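Hypothetical protein (Legionella pneumophila subsp. pneumophila, PDB 4JX2) is of unknown function but is probably secreted, carrying a DUF5624 domain and combining alpha helices with a small mixed beta sheet. Local coordinates at residues G190-D195 and E199-D204. Numbering follows the deposited sequence.
Sequences GNYMSD and EKLSFD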
ATOM      1  N   GLY A 190      -2.617  33.460  18.509  1.00 36.50           N
ATOM      2  CA  GLY A 190      -3.330  33.898  19.705  1.00 36.08           C
ATOM      3  C   GLY A 190      -4.194  35.112  19.452  1.00 39.34           C
ATOM      4  O   GLY A 190      -5.406  35.069  19.670  1.00 40.27           O
ATOM      5  N   ASN A 191      -3.597  36.182  18.924  1.00 35.67           N
ATOM      6  CA  ASN A 191      -4.349  37.406  18.636  1.00 36.76           C
ATOM      7  C   ASN A 191      -5.331  37.230  17.472  1.00 41.61           C
ATOM      8  O   ASN A 191      -6.352  37.919  17.444  1.00 41.37           O
ATOM      9  CB  ASN A 191      -3.428  38.574  18.401  1.00 34.78           C
ATOM     10  CG  ASN A 191      -2.768  39.040  19.674  1.00 51.29           C
ATOM     11  OD1 ASN A 191      -3.429  39.291  20.694  1.00 45.38           O
ATOM     12  ND2 ASN A 191      -1.457  39.190  19.630  1.00 42.22           N
ATOM     13  N   TYR A 192      -5.073  36.270  16.560  1.00 37.91           N
ATOM     14  CA  TYR A 192      -6.003  35.992  15.473  1.00 36.65           C
ATOM     15  C   TYR A 192      -7.273  35.370  16.080  1.00 40.98           C
ATOM     16  O   TYR A 192      -8.379  35.848  15.804  1.00 41.84           O
ATOM     17  CB  TYR A 192      -5.374  35.086  14.384  1.00 36.42           C
ATOM     18  CG  TYR A 192      -6.405  34.541  13.419  1.00 37.85           C
ATOM     19  CD1 TYR A 192      -7.069  35.385  12.527  1.00 40.27           C
ATOM     20  CD2 TYR A 192      -6.776  33.197  13.449  1.00 37.54           C
ATOM     21  CE1 TYR A 192      -8.063  34.904  11.679  1.00 39.89           C
ATOM     22  CE2 TYR A 192      -7.771  32.703  12.603  1.00 38.20           C
ATOM     23  CZ  TYR A 192      -8.403  33.562  11.710  1.00 41.33           C
ATOM     24  OH  TYR A 192      -9.401  33.111  10.885  1.00 34.69           O
HETATM   25  N   MSE A 193      -7.107  34.328  16.936  1.00 36.49           N
HETATM   26  CA  MSE A 193      -8.229  33.643  17.591  1.00 35.65           C
HETATM   27  C   MSE A 193      -9.024  34.604  18.453  1.00 43.26           C
HETATM   28  O   MSE A 193     -10.257  34.570  18.428  1.00 45.19           O
HETATM   29  CB  MSE A 193      -7.740  32.479  18.425  1.00 36.29           C
HETATM   30  CG  MSE A 193      -7.283  31.328  17.577  1.00 40.57           C
HETATM   31 SE   MSE A 193      -6.575  29.881  18.648  0.75 46.46          SE
HETATM   32  CE  MSE A 193      -5.317  29.309  17.342  1.00 42.34           C
ATOM     33  N   SER A 194      -8.315  35.507  19.154  1.00 39.51           N
ATOM     34  CA  SER A 194      -8.917  36.526  19.995  1.00 40.97           C
ATOM     35  C   SER A 194      -9.871  37.411  19.177  1.00 48.99           C
ATOM     36  O   SER A 194     -11.010  37.642  19.602  1.00 49.99           O
ATOM     37  CB  SER A 194      -7.830  37.368  20.650  1.00 43.23           C
ATOM     38  OG  SER A 194      -8.410  38.360  21.477  1.00 48.10           O
ATOM     39  N   ASP A 195      -9.413  37.846  17.977  1.00 45.83           N
ATOM     40  CA  ASP A 195     -10.133  38.698  17.036  1.00 45.84           C
ATOM     41  C   ASP A 195     -11.374  38.015  16.491  1.00 47.84           C
ATOM     42  O   ASP A 195     -12.380  38.681  16.277  1.00 48.33           O
ATOM     43  CB  ASP A 195      -9.194  39.114  15.895  1.00 47.24           C
ATOM     44  CG  ASP A 195      -8.131  40.137  16.291  1.00 57.59           C
ATOM     45  OD1 ASP A 195      -8.277  40.772  17.375  1.00 57.85           O
ATOM     46  OD2 ASP A 195      -7.167  40.319  15.514  1.00 61.82           O
ATOM     47  N   GLU A 199     -15.252  38.930  17.556  1.00 49.97           N
ATOM     48  CA  GLU A 199     -15.998  39.275  16.339  1.00 49.92           C
ATOM     49  C   GLU A 199     -15.417  40.507  15.593  1.00 53.59           C
ATOM     50  O   GLU A 199     -16.152  41.207  14.887  1.00 53.08           O
ATOM     51  CB  GLU A 199     -17.506  39.467  16.645  1.00 52.50           C
ATOM     52  CG  GLU A 199     -18.205  38.170  17.012  1.00 60.68           C
ATOM     53  CD  GLU A 199     -19.662  38.289  17.404  1.00 86.01           C
ATOM     54  OE1 GLU A 199     -19.956  38.876  18.471  1.00 84.68           O
ATOM     55  OE2 GLU A 199     -20.507  37.734  16.670  1.00 86.34           O
ATOM     56  N   LYS A 200     -14.093  40.745  15.727  1.00 49.54           N
ATOM     57  CA  LYS A 200     -13.373  41.806  15.005  1.00 49.25           C
ATOM     58  C   LYS A 200     -13.116  41.331  13.568  1.00 52.61           C
ATOM     59  O   LYS A 200     -12.989  42.156  12.667  1.00 54.46           O
ATOM     60  CB  LYS A 200     -12.057  42.175  15.704  1.00 50.86           C
ATOM     61  CG  LYS A 200     -12.241  42.814  17.072  1.00 66.04           C
ATOM     62  CD  LYS A 200     -10.905  43.170  17.710  1.00 78.34           C
ATOM     63  CE  LYS A 200     -11.079  43.887  19.022  1.00 89.13           C
ATOM     64  NZ  LYS A 200      -9.776  44.104  19.699  1.00100.93           N
ATOM     65  N   LEU A 201     -13.069  39.990  13.369  1.00 46.06           N
ATOM     66  CA  LEU A 201     -12.881  39.278  12.104  1.00 44.46           C
ATOM     67  C   LEU A 201     -13.955  38.223  11.912  1.00 49.81           C
ATOM     68  O   LEU A 201     -14.554  37.763  12.895  1.00 51.11           O
ATOM     69  CB  LEU A 201     -11.507  38.564  12.071  1.00 42.89           C
ATOM     70  CG  LEU A 201     -10.217  39.395  12.062  1.00 45.31           C
ATOM     71  CD1 LEU A 201      -9.029  38.500  12.318  1.00 44.54           C
ATOM     72  CD2 LEU A 201     -10.035  40.152  10.742  1.00 40.68           C
ATOM     73  N   SER A 202     -14.164  37.795  10.656  1.00 45.48           N
ATOM     74  CA  SER A 202     -15.108  36.726  10.328  1.00 45.18           C
ATOM     75  C   SER A 202     -14.369  35.402  10.396  1.00 48.45           C
ATOM     76  O   SER A 202     -13.154  35.384  10.217  1.00 49.20           O
ATOM     77  CB  SER A 202     -15.700  36.929   8.937  1.00 48.48           C
ATOM     78  OG  SER A 202     -16.195  38.245   8.762  1.00 61.97           O
ATOM     79  N   PHE A 203     -15.062  34.294  10.627  1.00 42.48           N
ATOM     80  CA  PHE A 203     -14.345  33.036  10.634  1.00 40.33           C
ATOM     81  C   PHE A 203     -14.999  32.058   9.665  1.00 45.13           C
ATOM     82  O   PHE A 203     -16.174  31.754   9.803  1.00 45.23           O
ATOM     83  CB  PHE A 203     -14.222  32.453  12.052  1.00 40.72           C
ATOM     84  CG  PHE A 203     -13.402  31.187  12.172  1.00 40.10           C
ATOM     85  CD1 PHE A 203     -12.060  31.165  11.794  1.00 41.36           C
ATOM     86  CD2 PHE A 203     -13.953  30.031  12.711  1.00 42.03           C
ATOM     87  CE1 PHE A 203     -11.291  30.000  11.929  1.00 41.12           C
ATOM     88  CE2 PHE A 203     -13.184  28.871  12.860  1.00 44.31           C
ATOM     89  CZ  PHE A 203     -11.861  28.855  12.445  1.00 41.39           C
ATOM     90  N   ASP A 204     -14.236  31.633   8.647  1.00 42.37           N
ATOM     91  CA  ASP A 204     -14.602  30.653   7.623  1.00 43.36           C
ATOM     92  C   ASP A 204     -13.332  30.236   6.864  1.00 50.34           C
ATOM     93  O   ASP A 204     -12.287  30.853   7.077  1.00 49.98           O
ATOM     94  CB  ASP A 204     -15.707  31.162   6.665  1.00 45.70           C
ATOM     95  CG  ASP A 204     -15.463  32.514   6.050  1.00 54.21           C
ATOM     96  OD1 ASP A 204     -14.517  32.639   5.254  1.00 54.06           O
ATOM     97  OD2 ASP A 204     -16.246  33.435   6.331  1.00 65.03           O
TER
HETATM   98  O   HOH W   1     -10.708  35.149   9.618  1.00 42.27           O
HETATM   99  O   HOH W   2      -9.081  41.210  20.090  1.00 56.40           O
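Asp195 O takes two backbone N-H groups from the chain that has just left its own helix. Lys200 N lies 2.7 Å from Asp195 O, nearly in line with the C=O bond, while Leu201 N reaches the same Asp195 O at 3.3 Å from above the carbonyl plane. Glu199, with positive phi, ends the helix in a Schellman motif, and this turn brings the chain back against the last helical turns. The Asp195 carboxylate and the Lys200 ammonium do not form a salt bridge; a water joins them instead, donating to Asp195 OD1 at 2.9 Å and accepting from Lys200 NZ. The same water donates to Ser194 OG, which also hydrogen-bonds Gln430 O.

Alongside these polar links, Leu201 CD1 rests on Asp195 CB at 3.6 Å and against Tyr192 CD1 at 3.7 Å, its side chain crossing the tyrosine at about a right angle. Tyr192 holds CG anti to its N (chi1 167°), which carries the ring out to the returning loop. There its hydroxyl donates a hydrogen bond to a second water, 2.7 Å from Tyr192 OH, and this water donates in turn to Ser202 O. Tyr192 OH also meets the Phe203 ring edge-on, in its plane, 3.4 Å from Phe203 CD1.

The contact thus folds the loop between helices 175-197 and 205-213 onto the end of the first. Asp204 N-caps the second, its OD1 hydrogen-bonding Ser207 N, Phe212 of that helix stacks on Tyr192, and Phe203 packs on helices 119-131 and 136-155.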